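Nisin biosynthesis protein NisC (Lactococcus lactis subsp. lactis, PDB 2G0D) is the zinc-dependent cyclase of nisin biosynthesis, which closes the thioether (lanthionine and methyllanthionine) rings of the lantibiotic. Local coordinates at residues R6-I11 against I41-E46; Y115-K120 against E138-I143; F124-I129 against S167-E172; L287-G292 against R339-K344; I380-K385 against T393-A398. All blocks are in the same frame, centred on the assembly; numbering follows the deposited sequence.

Contact 1 of 5, residues R6-I11 against I41-E46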
# COMPACT_ATOMS: atom_id res chain seq x y z
N ARG A 6 10.61 -2.28 -25.07
CA ARG A 6 11.73 -1.33 -25.11
C ARG A 6 12.06 -0.72 -23.74
O ARG A 6 13.22 -0.68 -23.31
CB ARG A 6 11.42 -0.20 -26.08
CG ARG A 6 12.61 0.73 -26.34
CD ARG A 6 12.37 1.62 -27.54
NE ARG A 6 11.36 2.64 -27.24
CZ ARG A 6 10.08 2.56 -27.60
NH1 ARG A 6 9.63 1.50 -28.29
NH2 ARG A 6 9.25 3.54 -27.27
N ASN A 7 11.04 -0.23 -23.05
CA ASN A 7 11.24 0.33 -21.72
C ASN A 7 11.75 -0.66 -20.67
O ASN A 7 12.61 -0.31 -19.85
CB ASN A 7 9.96 1.03 -21.27
CG ASN A 7 9.82 2.38 -21.92
OD1 ASN A 7 10.42 3.34 -21.45
ND2 ASN A 7 9.10 2.45 -23.05
N VAL A 8 11.24 -1.88 -20.70
CA VAL A 8 11.68 -2.89 -19.76
C VAL A 8 13.18 -3.16 -19.98
O VAL A 8 13.96 -3.21 -19.02
CB VAL A 8 10.85 -4.16 -19.89
CG1 VAL A 8 11.47 -5.30 -19.07
CG2 VAL A 8 9.41 -3.90 -19.43
N GLU A 9 13.56 -3.28 -21.25
CA GLU A 9 14.94 -3.54 -21.63
C GLU A 9 15.91 -2.51 -21.08
O GLU A 9 16.96 -2.86 -20.57
CB GLU A 9 15.07 -3.67 -23.15
CG GLU A 9 14.63 -5.06 -23.65
CD GLU A 9 14.43 -5.14 -25.17
OE1 GLU A 9 14.63 -4.12 -25.87
OE2 GLU A 9 14.07 -6.23 -25.66
N LYS A 10 15.53 -1.24 -21.15
CA LYS A 10 16.37 -0.19 -20.60
C LYS A 10 16.45 -0.29 -19.08
O LYS A 10 17.53 -0.09 -18.52
CB LYS A 10 15.97 1.21 -21.12
CG LYS A 10 15.11 2.08 -20.20
CD LYS A 10 14.88 3.50 -20.82
CE LYS A 10 15.86 4.55 -20.26
NZ LYS A 10 15.61 5.95 -20.77
N ILE A 11 15.32 -0.63 -18.43
CA ILE A 11 15.30 -0.80 -16.97
C ILE A 11 16.23 -1.94 -16.57
O ILE A 11 16.97 -1.82 -15.59
CB ILE A 11 13.87 -1.04 -16.40
CG1 ILE A 11 12.96 0.17 -16.62
CG2 ILE A 11 13.93 -1.37 -14.90
CD1 ILE A 11 11.46 -0.16 -16.53
N ILE A 41 11.83 -6.90 -9.76
CA ILE A 41 11.49 -8.31 -9.81
C ILE A 41 9.98 -8.47 -10.06
O ILE A 41 9.60 -9.28 -10.89
CB ILE A 41 11.90 -9.03 -8.48
CG1 ILE A 41 13.44 -9.15 -8.39
CG2 ILE A 41 11.24 -10.39 -8.35
CD1 ILE A 41 13.98 -9.43 -6.94
N LEU A 42 9.14 -7.69 -9.37
CA LEU A 42 7.67 -7.77 -9.59
C LEU A 42 7.23 -7.41 -11.00
O LEU A 42 6.46 -8.14 -11.61
CB LEU A 42 6.87 -6.96 -8.56
CG LEU A 42 6.92 -7.60 -7.16
CD1 LEU A 42 6.43 -6.64 -6.09
CD2 LEU A 42 6.09 -8.91 -7.14
N MET A 43 7.78 -6.32 -11.52
CA MET A 43 7.45 -5.87 -12.87
C MET A 43 7.82 -6.92 -13.91
O MET A 43 7.04 -7.20 -14.80
CB MET A 43 8.14 -4.55 -13.18
CG MET A 43 8.06 -4.21 -14.69
SD MET A 43 9.30 -3.05 -15.24
CE MET A 43 10.75 -4.07 -15.21
N LEU A 44 9.01 -7.50 -13.80
CA LEU A 44 9.52 -8.48 -14.77
C LEU A 44 8.75 -9.80 -14.67
O LEU A 44 8.50 -10.45 -15.68
CB LEU A 44 11.01 -8.75 -14.54
CG LEU A 44 12.07 -7.72 -14.94
CD1 LEU A 44 13.48 -8.17 -14.50
CD2 LEU A 44 12.07 -7.46 -16.43
N ALA A 45 8.40 -10.16 -13.43
CA ALA A 45 7.72 -11.42 -13.15
C ALA A 45 6.35 -11.44 -13.75
O ALA A 45 5.88 -12.47 -14.20
CB ALA A 45 7.66 -11.68 -11.66
N GLU A 46 5.71 -10.28 -13.77
CA GLU A 46 4.41 -10.10 -14.39
C GLU A 46 4.42 -10.14 -15.92
O GLU A 46 3.38 -9.99 -16.55
CB GLU A 46 3.82 -8.77 -13.96
CG GLU A 46 3.23 -8.79 -12.58
CD GLU A 46 2.11 -9.82 -12.39
OE1 GLU A 46 1.69 -10.46 -13.39
OE2 GLU A 46 1.67 -9.98 -11.22
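Met43 brings the end of its side chain into the notch between Val8 and Ile11, which are three residues apart on the same side of helix 3-20. Its CG stands anti to the backbone N (chi1 168°) and the chain bends at the thioether. Met43 SD touches Ile11 alone, tip to tip, 3.8 Å from its CD1, while Met43 CE sits between the two residues, 4.1 Å from Val8 CG1 and 4.2 Å from Ile11 CG2. The same Val8 methyl, CG1, also meets Leu44 CD2, at 3.5 Å, a tight carbon pair. This is apolar helix-helix packing in the alpha toroid of the lantibiotic cyclase, with the short axes of 6-11 and 41-45 at 143°, nearer antiparallel than perpendicular, and 11.6 Å apart. No hydrogen bond crosses between the two segments. Helix 376-387 closes one flank, where Ile376 and Ile380 touch Ile11 and Ser377 touches Met43, and Ile60 of helix 53-74 packs on Leu44.

Contact 2 of 5, residues Y115-K120 against E138-I143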
# COMPACT_ATOMS: atom_id res chain seq x y z
N TYR A 115 10.19 -12.29 14.31
CA TYR A 115 11.15 -11.70 15.27
C TYR A 115 11.07 -10.15 15.30
O TYR A 115 10.93 -9.56 16.37
CB TYR A 115 12.61 -12.12 14.97
CG TYR A 115 13.61 -11.18 15.62
CD1 TYR A 115 13.76 -11.15 17.01
CD2 TYR A 115 14.37 -10.29 14.86
CE1 TYR A 115 14.65 -10.29 17.63
CE2 TYR A 115 15.29 -9.40 15.49
CZ TYR A 115 15.41 -9.42 16.87
OH TYR A 115 16.29 -8.57 17.50
N PHE A 116 11.19 -9.53 14.13
CA PHE A 116 11.13 -8.07 14.01
C PHE A 116 9.85 -7.47 14.61
O PHE A 116 9.91 -6.51 15.40
CB PHE A 116 11.28 -7.61 12.56
CG PHE A 116 11.07 -6.12 12.37
CD1 PHE A 116 12.07 -5.22 12.71
CD2 PHE A 116 9.84 -5.63 11.90
CE1 PHE A 116 11.87 -3.83 12.57
CE2 PHE A 116 9.63 -4.24 11.75
CZ PHE A 116 10.64 -3.35 12.08
N VAL A 117 8.70 -8.03 14.24
CA VAL A 117 7.44 -7.49 14.73
C VAL A 117 7.31 -7.65 16.25
O VAL A 117 7.00 -6.70 16.96
CB VAL A 117 6.23 -8.12 13.97
CG1 VAL A 117 4.91 -7.75 14.63
CG2 VAL A 117 6.23 -7.65 12.52
N ARG A 118 7.57 -8.86 16.72
CA ARG A 118 7.47 -9.17 18.14
C ARG A 118 8.39 -8.25 18.95
O ARG A 118 8.00 -7.75 20.02
CB ARG A 118 7.80 -10.65 18.35
CG ARG A 118 7.60 -11.14 19.75
CD ARG A 118 7.27 -12.65 19.80
NE ARG A 118 7.21 -13.14 21.19
CZ ARG A 118 7.20 -14.43 21.55
NH1 ARG A 118 7.25 -15.40 20.64
NH2 ARG A 118 7.14 -14.74 22.85
N GLU A 119 9.59 -7.99 18.43
CA GLU A 119 10.53 -7.07 19.07
C GLU A 119 10.01 -5.63 19.02
O GLU A 119 10.12 -4.90 20.00
CB GLU A 119 11.92 -7.20 18.42
CG GLU A 119 13.04 -6.35 19.00
CD GLU A 119 13.28 -6.55 20.51
OE1 GLU A 119 12.95 -7.62 21.07
OE2 GLU A 119 13.80 -5.62 21.13
N LYS A 120 9.41 -5.22 17.90
CA LYS A 120 8.83 -3.88 17.80
C LYS A 120 7.69 -3.62 18.80
O LYS A 120 7.61 -2.54 19.41
CB LYS A 120 8.34 -3.60 16.38
CG LYS A 120 8.10 -2.14 16.10
CD LYS A 120 9.42 -1.40 15.91
CE LYS A 120 9.25 -0.14 15.06
NZ LYS A 120 10.48 0.72 15.16
N GLU A 138 6.02 1.68 6.26
CA GLU A 138 7.07 1.14 7.13
C GLU A 138 6.55 0.34 8.33
O GLU A 138 7.32 -0.38 8.95
CB GLU A 138 8.01 2.26 7.63
CG GLU A 138 8.69 3.05 6.50
CD GLU A 138 9.55 2.20 5.58
OE1 GLU A 138 10.11 1.19 6.04
OE2 GLU A 138 9.69 2.54 4.38
N GLY A 139 5.26 0.44 8.64
CA GLY A 139 4.75 -0.14 9.90
C GLY A 139 4.00 -1.46 9.78
O GLY A 139 4.06 -2.13 8.76
N LEU A 140 3.27 -1.80 10.82
CA LEU A 140 2.72 -3.13 11.02
C LEU A 140 1.58 -3.46 10.06
O LEU A 140 1.39 -4.64 9.73
CB LEU A 140 2.25 -3.31 12.47
CG LEU A 140 3.31 -3.29 13.60
CD1 LEU A 140 2.71 -3.63 14.97
CD2 LEU A 140 4.45 -4.25 13.32
N SER A 141 0.81 -2.45 9.66
CA SER A 141 -0.32 -2.65 8.71
C SER A 141 0.19 -3.24 7.38
O SER A 141 -0.34 -4.25 6.89
CB SER A 141 -1.05 -1.33 8.43
OG SER A 141 -1.81 -0.93 9.54
N GLY A 142 1.22 -2.60 6.82
CA GLY A 142 1.88 -3.09 5.60
C GLY A 142 2.47 -4.49 5.77
O GLY A 142 2.33 -5.33 4.90
N ILE A 143 3.12 -4.73 6.90
CA ILE A 143 3.67 -6.07 7.20
C ILE A 143 2.57 -7.13 7.25
O ILE A 143 2.72 -8.19 6.66
CB ILE A 143 4.51 -6.07 8.50
CG1 ILE A 143 5.83 -5.34 8.26
CG2 ILE A 143 4.77 -7.51 9.01
CD1 ILE A 143 6.71 -5.14 9.55
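Two helices of the alpha toroid pack here, the C-terminal part of helix 100-122 against the first turn of helix 140-147, which starts right after the N-cap residue Gly139. Val117 does most of the work. Its chi1 of 170° turns both methyls toward Leu140, whose CD2 sits in the fork of Val117, 3.8 Å from CG1 and 3.9 Å from CG2. The side chains of Val117 and Ile143 slide past each other in opposite directions, and there Val117 CG2 touches Ile143 CG2 at 3.8 Å and Ile143 CD1 at 3.9 Å. The preceding residue, Phe116, crosses Ile143 at about a right angle and offers the rim of its ring: Ile143 CD1 sits near the ring plane, 3.8 Å from Phe116 CE2. The methyl therefore meets an aromatic edge and not a face. Leu158 and Ile162 of helix 156-168 also press on Val117, while Phe165 touches Leu140. This is helix-helix packing by branched aliphatic side chains, between helices 100-122 and 140-147, within the alpha toroid of a LanC-family cyclase.

Contact 3 of 5, residues F124-I129 against S167-E172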
# COMPACT_ATOMS: atom_id res chain seq x y z
N PHE A 124 7.61 -0.83 22.17
CA PHE A 124 6.75 0.27 21.74
C PHE A 124 6.40 1.21 22.91
O PHE A 124 5.94 0.78 23.95
CB PHE A 124 5.47 -0.28 21.08
CG PHE A 124 4.48 0.78 20.69
CD1 PHE A 124 4.68 1.56 19.56
CD2 PHE A 124 3.35 1.00 21.46
CE1 PHE A 124 3.78 2.54 19.20
CE2 PHE A 124 2.43 1.98 21.10
CZ PHE A 124 2.65 2.75 19.96
N ASN A 125 6.64 2.51 22.70
CA ASN A 125 6.24 3.54 23.63
C ASN A 125 5.21 4.42 22.96
O ASN A 125 5.53 5.16 22.03
CB ASN A 125 7.46 4.37 24.06
CG ASN A 125 7.17 5.31 25.24
OD1 ASN A 125 6.01 5.67 25.50
ND2 ASN A 125 8.22 5.71 25.95
N LEU A 126 3.97 4.32 23.43
CA LEU A 126 2.84 5.09 22.90
C LEU A 126 3.05 6.62 22.91
O LEU A 126 2.50 7.33 22.06
CB LEU A 126 1.55 4.72 23.65
CG LEU A 126 0.21 5.36 23.27
CD1 LEU A 126 -0.25 4.94 21.89
CD2 LEU A 126 -0.82 4.99 24.32
N GLU A 127 3.84 7.12 23.86
CA GLU A 127 4.17 8.55 23.93
C GLU A 127 4.96 9.05 22.72
O GLU A 127 4.92 10.24 22.40
CB GLU A 127 4.93 8.88 25.22
CG GLU A 127 4.06 8.96 26.46
CD GLU A 127 4.72 9.70 27.61
OE1 GLU A 127 5.85 10.23 27.44
OE2 GLU A 127 4.11 9.76 28.70
N ASN A 128 5.67 8.13 22.06
CA ASN A 128 6.53 8.45 20.92
C ASN A 128 5.96 7.94 19.59
O ASN A 128 6.68 7.85 18.58
CB ASN A 128 7.94 7.89 21.14
CG ASN A 128 8.58 8.42 22.43
OD1 ASN A 128 8.44 9.60 22.76
ND2 ASN A 128 9.29 7.54 23.15
N ILE A 129 4.67 7.61 19.61
CA ILE A 129 3.98 7.04 18.44
C ILE A 129 4.06 7.94 17.21
O ILE A 129 3.72 9.13 17.26
CB ILE A 129 2.51 6.59 18.75
CG1 ILE A 129 1.94 5.74 17.59
CG2 ILE A 129 1.61 7.79 19.08
CD1 ILE A 129 0.57 5.13 17.86
N SER A 167 -5.76 -2.54 16.61
CA SER A 167 -7.09 -2.21 17.17
C SER A 167 -7.00 -1.34 18.42
O SER A 167 -7.74 -0.36 18.56
CB SER A 167 -7.90 -3.48 17.52
OG SER A 167 -8.04 -4.31 16.37
N ASN A 168 -6.10 -1.72 19.32
CA ASN A 168 -5.88 -0.98 20.56
C ASN A 168 -5.43 0.48 20.33
O ASN A 168 -5.67 1.34 21.16
CB ASN A 168 -4.91 -1.72 21.46
CG ASN A 168 -4.71 -1.03 22.79
OD1 ASN A 168 -5.60 -1.01 23.63
ND2 ASN A 168 -3.53 -0.45 22.97
N LEU A 169 -4.79 0.74 19.19
CA LEU A 169 -4.38 2.10 18.85
C LEU A 169 -5.56 2.99 18.46
O LEU A 169 -5.41 4.20 18.31
CB LEU A 169 -3.30 2.12 17.76
CG LEU A 169 -1.93 1.55 18.17
CD1 LEU A 169 -0.99 1.52 16.99
CD2 LEU A 169 -1.28 2.29 19.36
N THR A 170 -6.74 2.39 18.30
CA THR A 170 -7.93 3.18 17.96
C THR A 170 -8.69 3.61 19.23
O THR A 170 -9.70 4.32 19.16
CB THR A 170 -8.87 2.43 16.97
OG1 THR A 170 -9.58 1.39 17.65
CG2 THR A 170 -8.08 1.82 15.82
N LYS A 171 -8.18 3.18 20.39
CA LYS A 171 -8.74 3.54 21.69
C LYS A 171 -8.38 4.96 22.10
O LYS A 171 -7.33 5.46 21.73
CB LYS A 171 -8.25 2.58 22.77
CG LYS A 171 -8.81 1.17 22.65
CD LYS A 171 -10.29 1.14 22.94
CE LYS A 171 -10.74 -0.26 23.21
NZ LYS A 171 -10.01 -0.85 24.39
N GLU A 172 -9.28 5.59 22.86
CA GLU A 172 -9.02 6.89 23.48
C GLU A 172 -7.97 6.75 24.58
O GLU A 172 -8.03 5.83 25.39
CB GLU A 172 -10.30 7.49 24.05
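The backbones stay well apart, with the CA atoms of Leu126 and Leu169 the nearest at 8.8 Å, and both segments are turning: 126-127 is a short 3-10 segment, and a type I beta turn runs from Asn168 to Lys171. In the alpha toroid, this joins the loop between helices 100-122 and 131-134 to the C-terminal end region of helix 156-168. Leu169 supplies its segment's whole share, mainly through CD2. Three loop side chains meet that Leu169 CD2: Ile129 CD1 at 3.7 Å, tip to tip; Leu126 CD1 at 3.8 Å, the side chains sliding past each other in opposite directions; and Phe124 CZ at 4.0 Å, approached obliquely. Within the loop, Leu126 N lies over one face of the Phe124 ring, toward its rim, and Ile129 CG1 lies at the ring edge in its plane. Asn125 OD1 accepts from Glu127 N at 3.1 Å, an Asx turn, with the donor 38° out of the carbonyl plane. Thr170 OG1 donates to Ser167 O at 2.7 Å, in the carbonyl plane, and Thr170 N shares that acceptor. The chemistry implies a division of labour: hydrogen bonds shape each turn internally, while the link between them rests on apolar contact, with no hydrogen bond between the two segments.

Contact 4 of 5, residues L287-G292 against R339-K344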
# COMPACT_ATOMS: atom_id res chain seq x y z
N LEU A 287 -11.07 1.93 2.16
CA LEU A 287 -11.65 1.72 3.49
C LEU A 287 -13.15 1.42 3.42
O LEU A 287 -13.63 0.49 4.04
CB LEU A 287 -11.40 2.94 4.41
CG LEU A 287 -12.11 2.89 5.78
CD1 LEU A 287 -11.55 1.76 6.68
CD2 LEU A 287 -12.01 4.23 6.49
N TYR A 288 -13.89 2.20 2.64
CA TYR A 288 -15.34 2.08 2.63
C TYR A 288 -15.73 0.80 1.88
O TYR A 288 -16.69 0.10 2.24
CB TYR A 288 -15.96 3.31 1.97
CG TYR A 288 -16.11 4.53 2.88
CD1 TYR A 288 -17.33 4.80 3.51
CD2 TYR A 288 -15.04 5.41 3.12
CE1 TYR A 288 -17.50 5.91 4.36
CE2 TYR A 288 -15.20 6.54 3.96
CZ TYR A 288 -16.44 6.78 4.57
OH TYR A 288 -16.64 7.87 5.40
N LEU A 289 -14.96 0.49 0.84
CA LEU A 289 -15.19 -0.67 0.02
C LEU A 289 -15.00 -1.91 0.91
O LEU A 289 -15.93 -2.71 1.06
CB LEU A 289 -14.20 -0.67 -1.16
CG LEU A 289 -14.25 -1.91 -2.05
CD1 LEU A 289 -15.69 -2.03 -2.61
CD2 LEU A 289 -13.21 -1.88 -3.15
N TYR A 290 -13.80 -2.03 1.48
CA TYR A 290 -13.43 -3.16 2.30
C TYR A 290 -14.26 -3.27 3.58
O TYR A 290 -14.69 -4.36 3.94
CB TYR A 290 -11.94 -3.12 2.63
CG TYR A 290 -11.00 -3.25 1.42
CD1 TYR A 290 -11.36 -4.00 0.29
CD2 TYR A 290 -9.74 -2.67 1.44
CE1 TYR A 290 -10.48 -4.14 -0.81
CE2 TYR A 290 -8.87 -2.78 0.36
CZ TYR A 290 -9.24 -3.52 -0.75
OH TYR A 290 -8.37 -3.61 -1.81
N GLY A 291 -14.47 -2.14 4.26
CA GLY A 291 -15.38 -2.08 5.43
C GLY A 291 -16.78 -2.54 5.08
O GLY A 291 -17.37 -3.39 5.78
N GLY A 292 -17.30 -2.01 3.98
CA GLY A 292 -18.63 -2.36 3.48
C GLY A 292 -18.80 -3.83 3.14
O GLY A 292 -19.84 -4.43 3.46
N ARG A 339 -13.08 -5.28 -10.64
CA ARG A 339 -12.83 -6.68 -10.31
C ARG A 339 -13.74 -7.21 -9.18
O ARG A 339 -14.24 -8.32 -9.27
CB ARG A 339 -11.35 -6.87 -9.91
CG ARG A 339 -10.87 -8.33 -9.84
CD ARG A 339 -9.40 -8.47 -10.30
NE ARG A 339 -8.66 -7.48 -9.58
CZ ARG A 339 -8.17 -6.35 -10.08
NH1 ARG A 339 -8.23 -6.05 -11.37
NH2 ARG A 339 -7.61 -5.53 -9.23
N LEU A 340 -13.92 -6.43 -8.10
CA LEU A 340 -14.70 -6.94 -6.95
C LEU A 340 -16.23 -6.76 -7.11
O LEU A 340 -17.00 -7.61 -6.69
CB LEU A 340 -14.22 -6.36 -5.63
CG LEU A 340 -12.76 -6.65 -5.19
CD1 LEU A 340 -12.45 -6.01 -3.85
CD2 LEU A 340 -12.44 -8.14 -5.16
N LEU A 341 -16.63 -5.66 -7.76
CA LEU A 341 -18.03 -5.23 -7.84
C LEU A 341 -18.66 -5.42 -9.22
O LEU A 341 -19.88 -5.37 -9.38
CB LEU A 341 -18.14 -3.76 -7.41
CG LEU A 341 -17.60 -3.41 -6.00
CD1 LEU A 341 -17.96 -1.98 -5.60
CD2 LEU A 341 -18.15 -4.36 -4.96
N ASN A 342 -17.82 -5.66 -10.23
CA ASN A 342 -18.30 -5.70 -11.61
C ASN A 342 -18.99 -4.41 -11.99
O ASN A 342 -19.93 -4.40 -12.77
CB ASN A 342 -19.21 -6.91 -11.84
CG ASN A 342 -18.52 -8.22 -11.53
OD1 ASN A 342 -18.99 -9.01 -10.69
ND2 ASN A 342 -17.38 -8.45 -12.18
N THR A 343 -18.51 -3.31 -11.41
CA THR A 343 -19.04 -2.00 -11.75
C THR A 343 -18.45 -1.52 -13.07
O THR A 343 -17.30 -1.81 -13.37
CB THR A 343 -18.76 -0.97 -10.63
OG1 THR A 343 -19.25 0.31 -11.05
CG2 THR A 343 -17.25 -0.84 -10.32
N LYS A 344 -19.24 -0.77 -13.83
CA LYS A 344 -18.82 -0.20 -15.11
C LYS A 344 -18.51 1.29 -14.98
O LYS A 344 -18.09 1.93 -15.95
CB LYS A 344 -19.90 -0.43 -16.19
CG LYS A 344 -19.98 -1.88 -16.69
CD LYS A 344 -21.09 -2.07 -17.74
CE LYS A 344 -20.63 -1.67 -19.16
NZ LYS A 344 -21.66 -1.95 -20.24
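Leu289 carries most of the first segment's part in this packing between helix 281-294 and the C-terminal end of helix 327-341, two helices of the alpha toroid. A chi1 of 175° sends its branch toward helix 327-341, where CD1 and CD2 take different leucines. The Leu289 and Leu341 side chains slide past each other in opposite directions, with Leu289 CD1 3.8 Å from Leu341 CD1; Leu289 CD2 lies 4.3 Å from Leu340 CD1, a looser touch. Next along the helix, Tyr290 crosses Leu340 at about a right angle. Its hydroxyl is engaged elsewhere, hydrogen-bonded to Leu400 O and Phe402 N, and its ring stacks on Phe405, so the phenol is held from outside the pair. Across from these residues, helix 327-341 is ending: Asn342 leaves helical geometry with a positive phi of 57°, and the chain turns off just past the two leucines. Leu336 of the same helix also reaches Leu289 and Tyr290. The leucine methyl comes to the rim of the tyrosine, not its face: Leu340 CD1 sits near the ring plane, 4.1 Å from Tyr290 CE1.

Contact 5 of 5, residues I380-K385 against T393-A398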
# COMPACT_ATOMS: atom_id res chain seq x y z
N ILE A 380 4.41 0.61 -15.49
CA ILE A 380 4.47 -0.56 -16.37
C ILE A 380 3.66 -1.72 -15.78
O ILE A 380 2.96 -2.40 -16.51
CB ILE A 380 5.94 -0.99 -16.66
CG1 ILE A 380 6.61 0.07 -17.53
CG2 ILE A 380 6.01 -2.37 -17.31
CD1 ILE A 380 8.16 0.02 -17.56
N LEU A 381 3.76 -1.93 -14.47
CA LEU A 381 2.96 -2.96 -13.82
C LEU A 381 1.47 -2.76 -14.07
O LEU A 381 0.77 -3.69 -14.44
CB LEU A 381 3.22 -3.03 -12.30
CG LEU A 381 4.31 -4.03 -11.89
CD1 LEU A 381 4.93 -3.60 -10.55
CD2 LEU A 381 3.73 -5.43 -11.79
N VAL A 382 0.99 -1.53 -13.83
CA VAL A 382 -0.40 -1.18 -14.09
C VAL A 382 -0.76 -1.50 -15.53
O VAL A 382 -1.75 -2.19 -15.79
CB VAL A 382 -0.69 0.32 -13.78
CG1 VAL A 382 -2.15 0.67 -14.06
CG2 VAL A 382 -0.36 0.68 -12.31
N LEU A 383 0.05 -1.00 -16.47
CA LEU A 383 -0.27 -1.11 -17.89
C LEU A 383 -0.24 -2.56 -18.28
O LEU A 383 -1.01 -3.00 -19.09
CB LEU A 383 0.74 -0.30 -18.75
CG LEU A 383 0.59 1.24 -18.76
CD1 LEU A 383 1.86 1.91 -19.30
CD2 LEU A 383 -0.58 1.56 -19.69
N SER A 384 0.67 -3.32 -17.68
CA SER A 384 0.83 -4.71 -18.08
C SER A 384 -0.38 -5.58 -17.69
O SER A 384 -0.69 -6.51 -18.41
CB SER A 384 2.16 -5.29 -17.55
OG SER A 384 2.09 -5.52 -16.14
N LYS A 385 -1.05 -5.28 -16.58
CA LYS A 385 -2.21 -6.10 -16.15
C LYS A 385 -3.50 -5.75 -16.83
O LYS A 385 -4.45 -6.54 -16.80
CB LYS A 385 -2.33 -6.19 -14.62
CG LYS A 385 -1.03 -6.72 -13.94
CD LYS A 385 -0.73 -8.22 -14.26
CE LYS A 385 0.05 -8.44 -15.57
NZ LYS A 385 0.36 -9.87 -15.73
N THR A 393 2.09 -12.42 -9.86
CA THR A 393 2.71 -12.05 -8.59
C THR A 393 1.68 -11.51 -7.63
O THR A 393 0.53 -11.28 -8.03
CB THR A 393 3.77 -10.91 -8.78
OG1 THR A 393 3.11 -9.68 -9.11
CG2 THR A 393 4.79 -11.24 -9.88
N TYR A 394 2.10 -11.23 -6.40
CA TYR A 394 1.23 -10.57 -5.42
C TYR A 394 1.50 -9.08 -5.29
O TYR A 394 1.27 -8.50 -4.21
CB TYR A 394 1.29 -11.28 -4.04
CG TYR A 394 0.85 -12.73 -4.08
CD1 TYR A 394 -0.48 -13.08 -3.83
CD2 TYR A 394 1.75 -13.74 -4.40
CE1 TYR A 394 -0.90 -14.43 -3.89
CE2 TYR A 394 1.36 -15.08 -4.48
CZ TYR A 394 0.03 -15.42 -4.22
OH TYR A 394 -0.32 -16.75 -4.27
N TRP A 395 1.97 -8.43 -6.35
CA TRP A 395 2.35 -7.00 -6.26
C TRP A 395 1.27 -6.10 -5.70
O TRP A 395 1.57 -5.14 -4.97
CB TRP A 395 2.81 -6.44 -7.62
CG TRP A 395 1.73 -6.25 -8.68
CD1 TRP A 395 1.18 -7.23 -9.47
CD2 TRP A 395 1.14 -5.01 -9.10
NE1 TRP A 395 0.27 -6.67 -10.34
CE2 TRP A 395 0.22 -5.32 -10.14
CE3 TRP A 395 1.28 -3.66 -8.70
CZ2 TRP A 395 -0.55 -4.33 -10.78
CZ3 TRP A 395 0.52 -2.68 -9.35
CH2 TRP A 395 -0.39 -3.03 -10.37
N ARG A 396 0.01 -6.39 -6.04
CA ARG A 396 -1.15 -5.58 -5.60
C ARG A 396 -1.35 -5.49 -4.09
O ARG A 396 -1.93 -4.51 -3.59
CB ARG A 396 -2.45 -6.10 -6.26
CG ARG A 396 -2.65 -5.59 -7.67
CD ARG A 396 -3.80 -6.33 -8.42
NE ARG A 396 -3.94 -5.79 -9.79
CZ ARG A 396 -4.58 -6.37 -10.81
NH1 ARG A 396 -4.59 -5.74 -11.99
NH2 ARG A 396 -5.21 -7.56 -10.68
N GLN A 397 -0.86 -6.52 -3.38
CA GLN A 397 -0.89 -6.58 -1.93
C GLN A 397 -0.23 -5.36 -1.32
O GLN A 397 -0.65 -4.88 -0.27
CB GLN A 397 -0.17 -7.84 -1.42
CG GLN A 397 -0.62 -8.34 -0.04
CD GLN A 397 -2.04 -8.98 -0.06
OE1 GLN A 397 -2.61 -9.34 1.00
NE2 GLN A 397 -2.60 -9.11 -1.23
N ALA A 398 0.83 -4.88 -1.96
CA ALA A 398 1.60 -3.75 -1.45
C ALA A 398 0.79 -2.44 -1.46
O ALA A 398 1.15 -1.48 -0.77
CB ALA A 398 2.87 -3.58 -2.28
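This is a buried aliphatic-on-indole contact between helix 376-387 and the chain that follows it, which turns back and takes up 3-10 geometry from Trp395 on. Leu381 lays CD2 over one face of Trp395, a CH-pi contact 3.7 Å from the centroid of the five-membered ring and 5° off its normal. The opposite indole face is covered by Arg396 CG, so the ring is sandwiched. With CG in the crowded position between the backbone N and the carbonyl carbon (chi1 71°), the indole swings toward the helix; Thr393 OG1, accepting from Trp395 N at 3.2 Å in an ST turn, braces the backbone there. Lys385 CG lies 3.8 Å from Trp395 NE1, and Lys385 CB 3.5 Å from Arg396 NH1, while Val382 CG2 crosses near Trp395 CH2 at 4.2 Å. The ionic partners lie outside: Glu46 for Lys385, Glu332 and Asp403 for Arg396. Around the indole, Leu42 of helix 37-45 packs on Trp395, while helix 327-341 places Glu332 against both Trp395 and Val382.

Contacts 1 to 4 are purely apolar, whereas contact 5 adds a CH-pi face and the stems of two charged side chains; none has a hydrogen bond between its segments. Contacts 1, 2 and 5 are buried, 3 and 4 only partly so. In 3 both touching parts are loop or turn, whereas 1, 2 and 4 pair helices and 5 pairs a helix with a 3-10 segment. Contacts 1 and 5 meet where Glu46 OE2 and Thr393 OG1 lie 2.6 Å apart, a probable hydrogen bond, and helix 376-387 packs on both segments of contact 1. Contacts 4 and 5 meet through Arg339 and Arg396, which share Asp403. Helix 156-168 packs on contact 2 and leads into the second segment of contact 3.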